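Local coordinates for sensor protein (PDB 2X7X) that binds beta-D-fructose through this periplasmic domain of a hybrid two-component sensor, whose full-length form probably acts as a histidine kinase and transcription regulator, at residues D46-H56 with I68-I79. Numbering follows the deposited sequence.
Sequences DDNSKQAEDVH and ISANEAAPMTPI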
loop_
_atom_site.group_PDB
_atom_site.type_symbol
_atom_site.label_atom_id
_atom_site.label_comp_id
_atom_site.label_asym_id
_atom_site.label_seq_id
_atom_site.Cartn_x
_atom_site.Cartn_y
_atom_site.Cartn_z
ATOM N N ASP A 46 -4.591 -25.091 17.320
ATOM C CA ASP A 46 -3.942 -24.612 18.556
ATOM C C ASP A 46 -3.626 -25.696 19.591
ATOM O O ASP A 46 -3.480 -25.405 20.786
ATOM C CB ASP A 46 -4.743 -23.457 19.176
ATOM C CG ASP A 46 -5.093 -22.379 18.153
ATOM O OD1 ASP A 46 -4.163 -21.718 17.635
ATOM O OD2 ASP A 46 -6.297 -22.205 17.846
ATOM N N ASP A 47 -3.482 -26.930 19.102
ATOM C CA ASP A 47 -3.301 -28.132 19.930
ATOM C C ASP A 47 -2.037 -28.919 19.527
ATOM O O ASP A 47 -1.885 -29.338 18.373
ATOM C CB ASP A 47 -4.557 -29.025 19.844
ATOM C CG ASP A 47 -4.496 -30.230 20.782
ATOM O OD1 ASP A 47 -4.887 -30.095 21.968
ATOM O OD2 ASP A 47 -4.058 -31.318 20.331
ATOM N N ASN A 48 -1.153 -29.125 20.501
ATOM C CA ASN A 48 0.139 -29.788 20.287
ATOM C C ASN A 48 0.048 -31.225 19.782
ATOM O O ASN A 48 0.875 -31.661 18.961
ATOM C CB ASN A 48 0.984 -29.736 21.564
ATOM C CG ASN A 48 1.433 -28.320 21.922
ATOM O OD1 ASN A 48 1.756 -27.512 21.050
ATOM N ND2 ASN A 48 1.457 -28.020 23.214
ATOM N N SER A 49 -0.957 -31.955 20.268
ATOM C CA SER A 49 -1.222 -33.317 19.802
ATOM C C SER A 49 -1.595 -33.351 18.332
ATOM O O SER A 49 -0.995 -34.099 17.562
ATOM C CB SER A 49 -2.295 -33.990 20.648
ATOM O OG SER A 49 -1.826 -34.126 21.977
ATOM N N LYS A 50 -2.566 -32.535 17.941
ATOM C CA LYS A 50 -3.013 -32.520 16.559
ATOM C C LYS A 50 -1.826 -32.192 15.657
ATOM O O LYS A 50 -1.647 -32.820 14.609
ATOM C CB LYS A 50 -4.156 -31.513 16.355
ATOM C CG LYS A 50 -5.357 -32.011 15.544
ATOM C CD LYS A 50 -5.089 -32.069 14.043
ATOM N N GLN A 51 -1.000 -31.228 16.073
ATOM C CA GLN A 51 0.170 -30.869 15.276
ATOM C C GLN A 51 1.207 -32.019 15.133
ATOM O O GLN A 51 1.802 -32.193 14.067
ATOM C CB GLN A 51 0.807 -29.553 15.738
ATOM C CG GLN A 51 1.693 -28.939 14.651
ATOM C CD GLN A 51 2.182 -27.549 14.973
ATOM O OE1 GLN A 51 2.697 -27.287 16.055
ATOM N NE2 GLN A 51 2.049 -26.654 14.021
ATOM N N ALA A 52 1.404 -32.803 16.193
ATOM C CA ALA A 52 2.176 -34.053 16.081
ATOM C C ALA A 52 1.515 -34.983 15.055
ATOM O O ALA A 52 2.156 -35.406 14.082
ATOM C CB ALA A 52 2.319 -34.747 17.441
ATOM N N GLU A 53 0.222 -35.253 15.251
ATOM C CA GLU A 53 -0.562 -36.053 14.312
ATOM C C GLU A 53 -0.383 -35.587 12.862
ATOM O O GLU A 53 -0.164 -36.406 11.967
ATOM C CB GLU A 53 -2.037 -36.087 14.719
ATOM C CG GLU A 53 -2.256 -36.703 16.104
ATOM C CD GLU A 53 -3.724 -36.967 16.433
ATOM O OE1 GLU A 53 -4.449 -37.524 15.566
ATOM O OE2 GLU A 53 -4.147 -36.630 17.569
ATOM N N ASP A 54 -0.442 -34.279 12.634
ATOM C CA ASP A 54 -0.235 -33.736 11.295
ATOM C C ASP A 54 1.196 -33.969 10.790
ATOM O O ASP A 54 1.396 -34.309 9.623
ATOM C CB ASP A 54 -0.611 -32.248 11.232
ATOM C CG ASP A 54 -2.077 -31.987 11.602
ATOM O OD1 ASP A 54 -2.974 -32.730 11.150
ATOM O OD2 ASP A 54 -2.339 -31.026 12.349
ATOM N N VAL A 55 2.189 -33.811 11.662
ATOM C CA VAL A 55 3.572 -34.079 11.251
ATOM C C VAL A 55 3.786 -35.575 10.969
ATOM O O VAL A 55 4.351 -35.934 9.935
ATOM C CB VAL A 55 4.633 -33.512 12.245
ATOM C CG1 VAL A 55 6.051 -33.805 11.756
ATOM C CG2 VAL A 55 4.462 -32.022 12.408
ATOM N N HIS A 56 3.311 -36.438 11.865
ATOM C CA HIS A 56 3.387 -37.888 11.640
ATOM C C HIS A 56 2.707 -38.296 10.332
ATOM O O HIS A 56 3.253 -39.112 9.585
ATOM C CB HIS A 56 2.835 -38.691 12.828
ATOM C CG HIS A 56 3.687 -38.618 14.060
ATOM N ND1 HIS A 56 3.170 -38.761 15.331
ATOM C CD2 HIS A 56 5.016 -38.403 14.217
ATOM C CE1 HIS A 56 4.145 -38.647 16.219
ATOM N NE2 HIS A 56 5.275 -38.428 15.568
ATOM N N ILE A 68 6.464 -26.106 8.650
ATOM C CA ILE A 68 5.761 -26.087 9.934
ATOM C C ILE A 68 5.899 -24.767 10.695
ATOM O O ILE A 68 6.957 -24.126 10.694
ATOM C CB ILE A 68 6.185 -27.282 10.864
ATOM C CG1 ILE A 68 5.354 -27.290 12.148
ATOM C CG2 ILE A 68 7.659 -27.217 11.200
ATOM C CD1 ILE A 68 5.629 -28.434 13.073
ATOM N N SER A 69 4.810 -24.387 11.351
ATOM C CA SER A 69 4.805 -23.319 12.338
ATOM C C SER A 69 4.508 -23.915 13.721
ATOM O O SER A 69 3.358 -24.234 14.032
ATOM C CB SER A 69 3.779 -22.253 11.950
ATOM O OG SER A 69 3.401 -21.490 13.086
ATOM N N ALA A 70 5.548 -24.045 14.548
ATOM C CA ALA A 70 5.479 -24.792 15.822
ATOM C C ALA A 70 4.617 -24.157 16.925
ATOM O O ALA A 70 5.004 -23.153 17.523
ATOM C CB ALA A 70 6.891 -25.065 16.336
ATOM N N ASN A 71 3.473 -24.782 17.211
ATOM C CA ASN A 71 2.457 -24.253 18.143
ATOM C C ASN A 71 3.007 -23.727 19.459
ATOM O O ASN A 71 2.680 -22.619 19.878
ATOM C CB ASN A 71 1.380 -25.299 18.423
ATOM C CG ASN A 71 0.249 -24.758 19.276
ATOM O OD1 ASN A 71 -0.484 -23.875 18.854
ATOM N ND2 ASN A 71 0.090 -25.302 20.470
ATOM N N GLU A 72 3.810 -24.551 20.117
ATOM C CA GLU A 72 4.590 -24.136 21.261
ATOM C C GLU A 72 5.970 -24.693 21.003
ATOM O O GLU A 72 6.094 -25.704 20.324
ATOM C CB GLU A 72 4.012 -24.691 22.558
ATOM C CG GLU A 72 2.558 -24.319 22.767
ATOM C CD GLU A 72 2.092 -24.483 24.193
ATOM O OE1 GLU A 72 1.122 -25.236 24.415
ATOM O OE2 GLU A 72 2.686 -23.856 25.096
ATOM N N ALA A 73 6.997 -24.036 21.532
ATOM C CA ALA A 73 8.388 -24.367 21.207
ATOM C C ALA A 73 8.857 -25.712 21.754
ATOM O O ALA A 73 9.342 -26.561 21.001
ATOM C CB ALA A 73 9.324 -23.255 21.671
ATOM N N ALA A 74 8.709 -25.889 23.061
ATOM C CA ALA A 74 9.168 -27.089 23.748
ATOM C C ALA A 74 8.510 -28.401 23.267
ATOM O O ALA A 74 9.222 -29.315 22.837
ATOM C CB ALA A 74 9.022 -26.922 25.279
ATOM N N PRO A 75 7.156 -28.495 23.325
ATOM C CA PRO A 75 6.505 -29.756 22.982
ATOM C C PRO A 75 6.722 -30.177 21.542
ATOM O O PRO A 75 6.736 -31.369 21.260
ATOM C CB PRO A 75 5.025 -29.464 23.220
ATOM C CG PRO A 75 5.018 -28.328 24.193
ATOM C CD PRO A 75 6.170 -27.486 23.757
ATOM N N MET A 76 6.912 -29.227 20.640
ATOM C CA MET A 76 7.054 -29.587 19.238
ATOM C C MET A 76 8.489 -29.908 18.817
ATOM O O MET A 76 8.713 -30.470 17.737
ATOM C CB MET A 76 6.467 -28.496 18.343
ATOM C CG MET A 76 5.584 -29.048 17.222
ATOM S SD MET A 76 4.198 -30.057 17.844
ATOM C CE MET A 76 3.512 -28.965 19.072
ATOM N N THR A 77 9.456 -29.559 19.660
ATOM C CA THR A 77 10.867 -29.786 19.335
ATOM C C THR A 77 11.164 -31.259 19.006
ATOM O O THR A 77 11.644 -31.547 17.915
ATOM C CB THR A 77 11.826 -29.216 20.424
ATOM O OG1 THR A 77 11.697 -27.791 20.468
ATOM C CG2 THR A 77 13.286 -29.570 20.118
ATOM N N PRO A 78 10.849 -32.198 19.924
ATOM C CA PRO A 78 11.115 -33.604 19.572
ATOM C C PRO A 78 10.497 -34.005 18.223
ATOM O O PRO A 78 11.159 -34.657 17.397
ATOM C CB PRO A 78 10.482 -34.397 20.728
ATOM C CG PRO A 78 9.651 -33.402 21.512
ATOM C CD PRO A 78 10.258 -32.065 21.270
ATOM N N ILE A 79 9.260 -33.572 17.991
ATOM C CA ILE A 79 8.537 -33.920 16.776
ATOM C C ILE A 79 9.175 -33.376 15.489
ATOM O O ILE A 79 9.167 -34.044 14.462
ATOM C CB ILE A 79 7.042 -33.568 16.896
ATOM C CG1 ILE A 79 6.300 -34.703 17.594
ATOM C CG2 ILE A 79 6.405 -33.362 15.523
ATOM C CD1 ILE A 79 6.441 -34.743 19.097
#
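Helix 48-56 and helix 73-79 run nearly parallel, 20° apart with their axes 10.2 Å from each other at closest, and their CA atoms draw nearest at Asn-48 with Asn-71 and at Ala-52 with Ile-79. Near the helix starts, amides do the joining. Gln-51, its CG anti to the backbone N (chi1 -160°) and its chain extended beyond, reaches the loop before helix 73-79 and grips its main chain twice. Gln-51 OE1 accepts from Asn-71 N at 2.9 Å, in the carbonyl plane on a lone pair and nearly straight, while Gln-51 NE2 donates to Ser-69 O at 2.8 Å from above that carbonyl's plane. Two such bonds fix the rotation of the buried amide.

Asn-48 also works with both ends: Asn-48 OD1 receives ND2 of Asn-71 at 2.8 Å, from above its carbonyl plane, and Asn-48 ND2 donates to Glu-72 OE1 at 3.1 Å, a more bent bond of 146°. An alanine here would lose both bonds and is likely to leave the Asn-71 amide freer to turn.

The six-stranded parallel sheet, in the order 2-1-3-4-5-6, belongs to the N-terminal lobe of the periplasmic binding protein fold, and the order recurs in the other lobe; here successive beta-alpha units pack side by side. Ser-69, the residue after Ile-68, hydrogen-bonds through OG to Asp-94, which binds fructose.

Farther along, contact turns apolar. Ile-79 CG2 lies 3.7 Å from Val-55 CB. Ile-79 CG1 meets Ala-52 CB at 4.0 Å. Val-55 CG2 touches Ile-68 CD1 at 3.8 Å, joining helix 48-56 to strand 65-68 as well.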